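Local coordinates for hemolysin (Streptococcus suis, PDB 3HVN), which probably lyses host cells by binding cholesterol-containing membranes and inserting as an oligomeric pore, as a cholesterol-dependent cytolysin, at residues 132-144 with 159-171. The protein carries 1 engineered substitution. Numbering follows the deposited sequence.
Sequences LNLPGLANGDSHT and NNLLSKWNNTYAG
W165 turns its CG away from its own carbonyl carbon (chi1 -76°), and L134 does the same. These torsions bring the indole and the leucine methyls together from opposite directions. The motif is a beta-hairpin packed against a helix. Strands 128-133 and 142-146 pair antiparallel, and helix 151-166 lies over one side of them. In this cytolysin the hairpin forms part of the large antiparallel sheet, where strand 128-133 pairs on with strand 221-236. The short axes of strand 142-144 and helix 159-166 run in roughly opposite directions, at 147°.

W165 is the centre of the contact. L134 CD1 sits over one face of its six-membered ring, 3.7 Å from the centroid, a CH-pi contact. G140 CA of the connecting loop and S142 CB of the second strand meet the ring edge near its plane. L132 CD2 slides past the pyrrole side obliquely and also reaches L162 CD2. Y232 of strand 221-236 touches both L132 and L162.

L161 lies one turn before W165 on the helix. Its CD2 packs against the S142 and T144 side chains. The segments meet through side-chain packing, with no hydrogen bond between them. At the hairpin loop the L137 and Y169 side chains approach from opposite directions, and L137 CD1 lies 3.5 Å from Y169 CZ.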
loop_
_atom_site.group_PDB
_atom_site.type_symbol
_atom_site.label_atom_id
_atom_site.label_comp_id
_atom_site.label_asym_id
_atom_site.label_seq_id
_atom_site.Cartn_x
_atom_site.Cartn_y
_atom_site.Cartn_z
ATOM N N LEU A 132 6.242 -26.987 -17.172
ATOM C CA LEU A 132 6.407 -25.559 -17.415
ATOM C C LEU A 132 5.072 -24.875 -17.690
ATOM O O LEU A 132 4.515 -24.992 -18.781
ATOM C CB LEU A 132 7.368 -25.322 -18.581
ATOM C CG LEU A 132 7.598 -23.863 -18.979
ATOM C CD1 LEU A 132 7.983 -23.032 -17.766
ATOM C CD2 LEU A 132 8.659 -23.760 -20.064
ATOM N N ASN A 133 4.564 -24.161 -16.689
ATOM C CA ASN A 133 3.310 -23.431 -16.823
ATOM C C ASN A 133 3.534 -21.997 -17.290
ATOM O O ASN A 133 4.434 -21.311 -16.808
ATOM C CB ASN A 133 2.549 -23.434 -15.496
ATOM C CG ASN A 133 1.301 -22.573 -15.536
ATOM O OD1 ASN A 133 0.695 -22.382 -16.592
ATOM N ND2 ASN A 133 0.906 -22.050 -14.381
ATOM N N LEU A 134 2.715 -21.549 -18.235
ATOM C CA LEU A 134 2.788 -20.177 -18.721
ATOM C C LEU A 134 1.485 -19.437 -18.427
ATOM O O LEU A 134 0.430 -20.060 -18.306
ATOM C CB LEU A 134 3.109 -20.147 -20.219
ATOM C CG LEU A 134 4.541 -20.534 -20.605
ATOM C CD1 LEU A 134 4.746 -22.041 -20.525
ATOM C CD2 LEU A 134 4.897 -20.011 -21.989
ATOM N N PRO A 135 1.557 -18.102 -18.309
ATOM C CA PRO A 135 0.422 -17.251 -17.937
ATOM C C PRO A 135 -0.870 -17.624 -18.659
ATOM O O PRO A 135 -1.801 -18.122 -18.026
ATOM C CB PRO A 135 0.889 -15.847 -18.362
ATOM C CG PRO A 135 2.112 -16.086 -19.232
ATOM C CD PRO A 135 2.738 -17.282 -18.611
ATOM N N GLY A 136 -0.923 -17.382 -19.964
ATOM C CA GLY A 136 -2.117 -17.672 -20.738
ATOM C C GLY A 136 -1.812 -18.311 -22.077
ATOM O O GLY A 136 -2.336 -17.889 -23.108
ATOM N N LEU A 137 -0.963 -19.333 -22.063
ATOM C CA LEU A 137 -0.599 -20.038 -23.287
ATOM C C LEU A 137 -1.490 -21.253 -23.527
ATOM O O LEU A 137 -0.999 -22.355 -23.766
ATOM C CB LEU A 137 0.871 -20.462 -23.254
ATOM C CG LEU A 137 1.892 -19.412 -23.696
ATOM C CD1 LEU A 137 1.692 -19.061 -25.162
ATOM C CD2 LEU A 137 1.813 -18.164 -22.829
ATOM N N ALA A 138 -2.801 -21.035 -23.465
ATOM C CA ALA A 138 -3.776 -22.095 -23.700
ATOM C C ALA A 138 -3.360 -23.396 -23.016
ATOM O O ALA A 138 -3.195 -23.439 -21.797
ATOM C CB ALA A 138 -3.977 -22.312 -25.196
ATOM N N ASN A 139 -3.190 -24.451 -23.808
ATOM C CA ASN A 139 -2.770 -25.744 -23.280
ATOM C C ASN A 139 -1.315 -26.053 -23.620
ATOM O O ASN A 139 -1.031 -26.863 -24.502
ATOM C CB ASN A 139 -3.681 -26.860 -23.799
ATOM C CG ASN A 139 -5.135 -26.646 -23.427
ATOM O OD1 ASN A 139 -5.474 -25.685 -22.737
ATOM N ND2 ASN A 139 -6.004 -27.543 -23.882
ATOM N N GLY A 140 -0.396 -25.394 -22.923
ATOM C CA GLY A 140 1.019 -25.659 -23.102
ATOM C C GLY A 140 1.488 -26.705 -22.111
ATOM O O GLY A 140 1.559 -27.891 -22.432
ATOM N N ASP A 141 1.806 -26.255 -20.901
ATOM C CA ASP A 141 2.161 -27.148 -19.804
ATOM C C ASP A 141 3.116 -28.256 -20.242
ATOM O O ASP A 141 2.828 -29.440 -20.065
ATOM C CB ASP A 141 0.894 -27.753 -19.193
ATOM C CG ASP A 141 1.151 -28.424 -17.858
ATOM O OD1 ASP A 141 2.172 -28.107 -17.213
ATOM O OD2 ASP A 141 0.326 -29.269 -17.451
ATOM N N SER A 142 4.251 -27.869 -20.814
ATOM C CA SER A 142 5.248 -28.837 -21.259
ATOM C C SER A 142 5.793 -29.636 -20.080
ATOM O O SER A 142 6.122 -29.071 -19.038
ATOM C CB SER A 142 6.391 -28.132 -21.992
ATOM O OG SER A 142 7.336 -29.067 -22.483
ATOM N N HIS A 143 5.888 -30.951 -20.249
ATOM C CA HIS A 143 6.351 -31.827 -19.178
ATOM C C HIS A 143 7.721 -32.423 -19.490
ATOM O O HIS A 143 8.052 -32.668 -20.650
ATOM C CB HIS A 143 5.344 -32.953 -18.936
ATOM C CG HIS A 143 3.928 -32.482 -18.815
ATOM N ND1 HIS A 143 3.404 -31.989 -17.638
ATOM C CD2 HIS A 143 2.924 -32.435 -19.721
ATOM C CE1 HIS A 143 2.141 -31.656 -17.826
ATOM N NE2 HIS A 143 1.824 -31.916 -19.082
ATOM N N THR A 144 8.510 -32.656 -18.445
ATOM C CA THR A 144 9.822 -33.280 -18.598
ATOM C C THR A 144 10.219 -34.079 -17.361
ATOM O O THR A 144 9.892 -33.705 -16.233
ATOM C CB THR A 144 10.919 -32.243 -18.905
ATOM O OG1 THR A 144 10.624 -31.017 -18.225
ATOM C CG2 THR A 144 11.004 -31.980 -20.399
ATOM N N ASN A 159 15.903 -25.771 -19.195
ATOM C CA ASN A 159 16.604 -25.352 -20.403
ATOM C C ASN A 159 16.010 -25.971 -21.661
ATOM O O ASN A 159 15.727 -25.266 -22.629
ATOM C CB ASN A 159 18.097 -25.672 -20.310
ATOM C CG ASN A 159 18.865 -24.648 -19.498
ATOM O OD1 ASN A 159 18.281 -23.728 -18.925
ATOM N ND2 ASN A 159 20.183 -24.804 -19.443
ATOM N N ASN A 160 15.823 -27.287 -21.651
ATOM C CA ASN A 160 15.220 -27.959 -22.797
ATOM C C ASN A 160 13.769 -27.528 -22.984
ATOM O O ASN A 160 13.270 -27.456 -24.109
ATOM C CB ASN A 160 15.345 -29.484 -22.689
ATOM C CG ASN A 160 14.547 -30.065 -21.537
ATOM O OD1 ASN A 160 13.350 -29.811 -21.401
ATOM N ND2 ASN A 160 15.205 -30.870 -20.712
ATOM N N LEU A 161 13.100 -27.226 -21.875
ATOM C CA LEU A 161 11.742 -26.701 -21.934
ATOM C C LEU A 161 11.729 -25.342 -22.628
ATOM O O LEU A 161 11.222 -25.204 -23.744
ATOM C CB LEU A 161 11.149 -26.579 -20.529
ATOM C CG LEU A 161 10.863 -27.891 -19.798
ATOM C CD1 LEU A 161 10.392 -27.624 -18.377
ATOM C CD2 LEU A 161 9.838 -28.712 -20.561
ATOM N N LEU A 162 12.300 -24.343 -21.960
ATOM C CA LEU A 162 12.367 -22.989 -22.498
ATOM C C LEU A 162 12.930 -22.969 -23.915
ATOM O O LEU A 162 12.518 -22.159 -24.743
ATOM C CB LEU A 162 13.209 -22.092 -21.589
ATOM C CG LEU A 162 12.635 -21.785 -20.204
ATOM C CD1 LEU A 162 13.642 -21.012 -19.367
ATOM C CD2 LEU A 162 11.329 -21.016 -20.325
ATOM N N SER A 163 13.875 -23.863 -24.188
ATOM C CA SER A 163 14.473 -23.958 -25.514
ATOM C C SER A 163 13.464 -24.517 -26.509
ATOM O O SER A 163 13.346 -24.022 -27.630
ATOM C CB SER A 163 15.728 -24.832 -25.484
ATOM O OG SER A 163 15.397 -26.195 -25.286
ATOM N N LYS A 164 12.736 -25.550 -26.094
ATOM C CA LYS A 164 11.693 -26.124 -26.934
ATOM C C LYS A 164 10.578 -25.108 -27.163
ATOM O O LYS A 164 9.865 -25.171 -28.165
ATOM C CB LYS A 164 11.127 -27.399 -26.305
ATOM C CG LYS A 164 10.081 -28.093 -27.164
ATOM C CD LYS A 164 9.557 -29.355 -26.498
ATOM C CE LYS A 164 8.516 -30.040 -27.368
ATOM N NZ LYS A 164 7.986 -31.279 -26.733
ATOM N N TRP A 165 10.434 -24.174 -26.229
ATOM C CA TRP A 165 9.422 -23.129 -26.347
ATOM C C TRP A 165 9.866 -21.999 -27.274
ATOM O O TRP A 165 9.143 -21.621 -28.194
ATOM C CB TRP A 165 9.053 -22.574 -24.969
ATOM C CG TRP A 165 8.169 -23.486 -24.176
ATOM C CD1 TRP A 165 8.561 -24.521 -23.379
ATOM C CD2 TRP A 165 6.738 -23.446 -24.103
ATOM N NE1 TRP A 165 7.466 -25.128 -22.815
ATOM C CE2 TRP A 165 6.334 -24.486 -23.243
ATOM C CE3 TRP A 165 5.760 -22.632 -24.682
ATOM C CZ2 TRP A 165 4.995 -24.733 -22.949
ATOM C CZ3 TRP A 165 4.432 -22.879 -24.388
ATOM C CH2 TRP A 165 4.062 -23.921 -23.530
ATOM N N ASN A 166 11.058 -21.464 -27.027
ATOM C CA ASN A 166 11.582 -20.360 -27.825
ATOM C C ASN A 166 12.020 -20.793 -29.221
ATOM O O ASN A 166 12.079 -19.980 -30.143
ATOM C CB ASN A 166 12.750 -19.684 -27.102
ATOM C CG ASN A 166 12.329 -19.029 -25.802
ATOM O OD1 ASN A 166 11.142 -18.949 -25.489
ATOM N ND2 ASN A 166 13.305 -18.551 -25.037
ATOM N N ASN A 167 12.325 -22.079 -29.369
ATOM C CA ASN A 167 12.807 -22.616 -30.637
ATOM C C ASN A 167 11.876 -22.313 -31.809
ATOM O O ASN A 167 12.331 -22.079 -32.928
ATOM C CB ASN A 167 13.034 -24.125 -30.524
ATOM C CG ASN A 167 13.670 -24.714 -31.769
ATOM O OD1 ASN A 167 14.271 -23.999 -32.572
ATOM N ND2 ASN A 167 13.542 -26.025 -31.935
ATOM N N THR A 168 10.573 -22.318 -31.548
ATOM C CA THR A 168 9.586 -22.084 -32.596
ATOM C C THR A 168 8.582 -21.000 -32.213
ATOM O O THR A 168 8.316 -20.086 -32.993
ATOM C CB THR A 168 8.822 -23.376 -32.950
ATOM O OG1 THR A 168 9.733 -24.337 -33.499
ATOM C CG2 THR A 168 7.726 -23.087 -33.963
ATOM N N TYR A 169 8.028 -21.108 -31.010
ATOM C CA TYR A 169 7.028 -20.154 -30.539
ATOM C C TYR A 169 7.567 -18.727 -30.506
ATOM O O TYR A 169 8.698 -18.488 -30.084
ATOM C CB TYR A 169 6.510 -20.554 -29.157
ATOM C CG TYR A 169 5.670 -19.493 -28.484
ATOM C CD1 TYR A 169 4.489 -19.046 -29.062
ATOM C CD2 TYR A 169 6.052 -18.943 -27.269
ATOM C CE1 TYR A 169 3.715 -18.078 -28.451
ATOM C CE2 TYR A 169 5.284 -17.975 -26.649
ATOM C CZ TYR A 169 4.117 -17.546 -27.245
ATOM O OH TYR A 169 3.349 -16.581 -26.634
ATOM N N ALA A 170 6.746 -17.783 -30.954
ATOM C CA ALA A 170 7.121 -16.375 -30.956
ATOM C C ALA A 170 6.946 -15.767 -29.570
ATOM O O ALA A 170 6.065 -14.936 -29.352
ATOM C CB ALA A 170 6.298 -15.609 -31.980
ATOM N N GLY A 171 7.792 -16.189 -28.634
ATOM C CA GLY A 171 7.727 -15.695 -27.271
ATOM C C GLY A 171 9.097 -15.506 -26.653
ATOM O O GLY A 171 9.289 -15.751 -25.462
#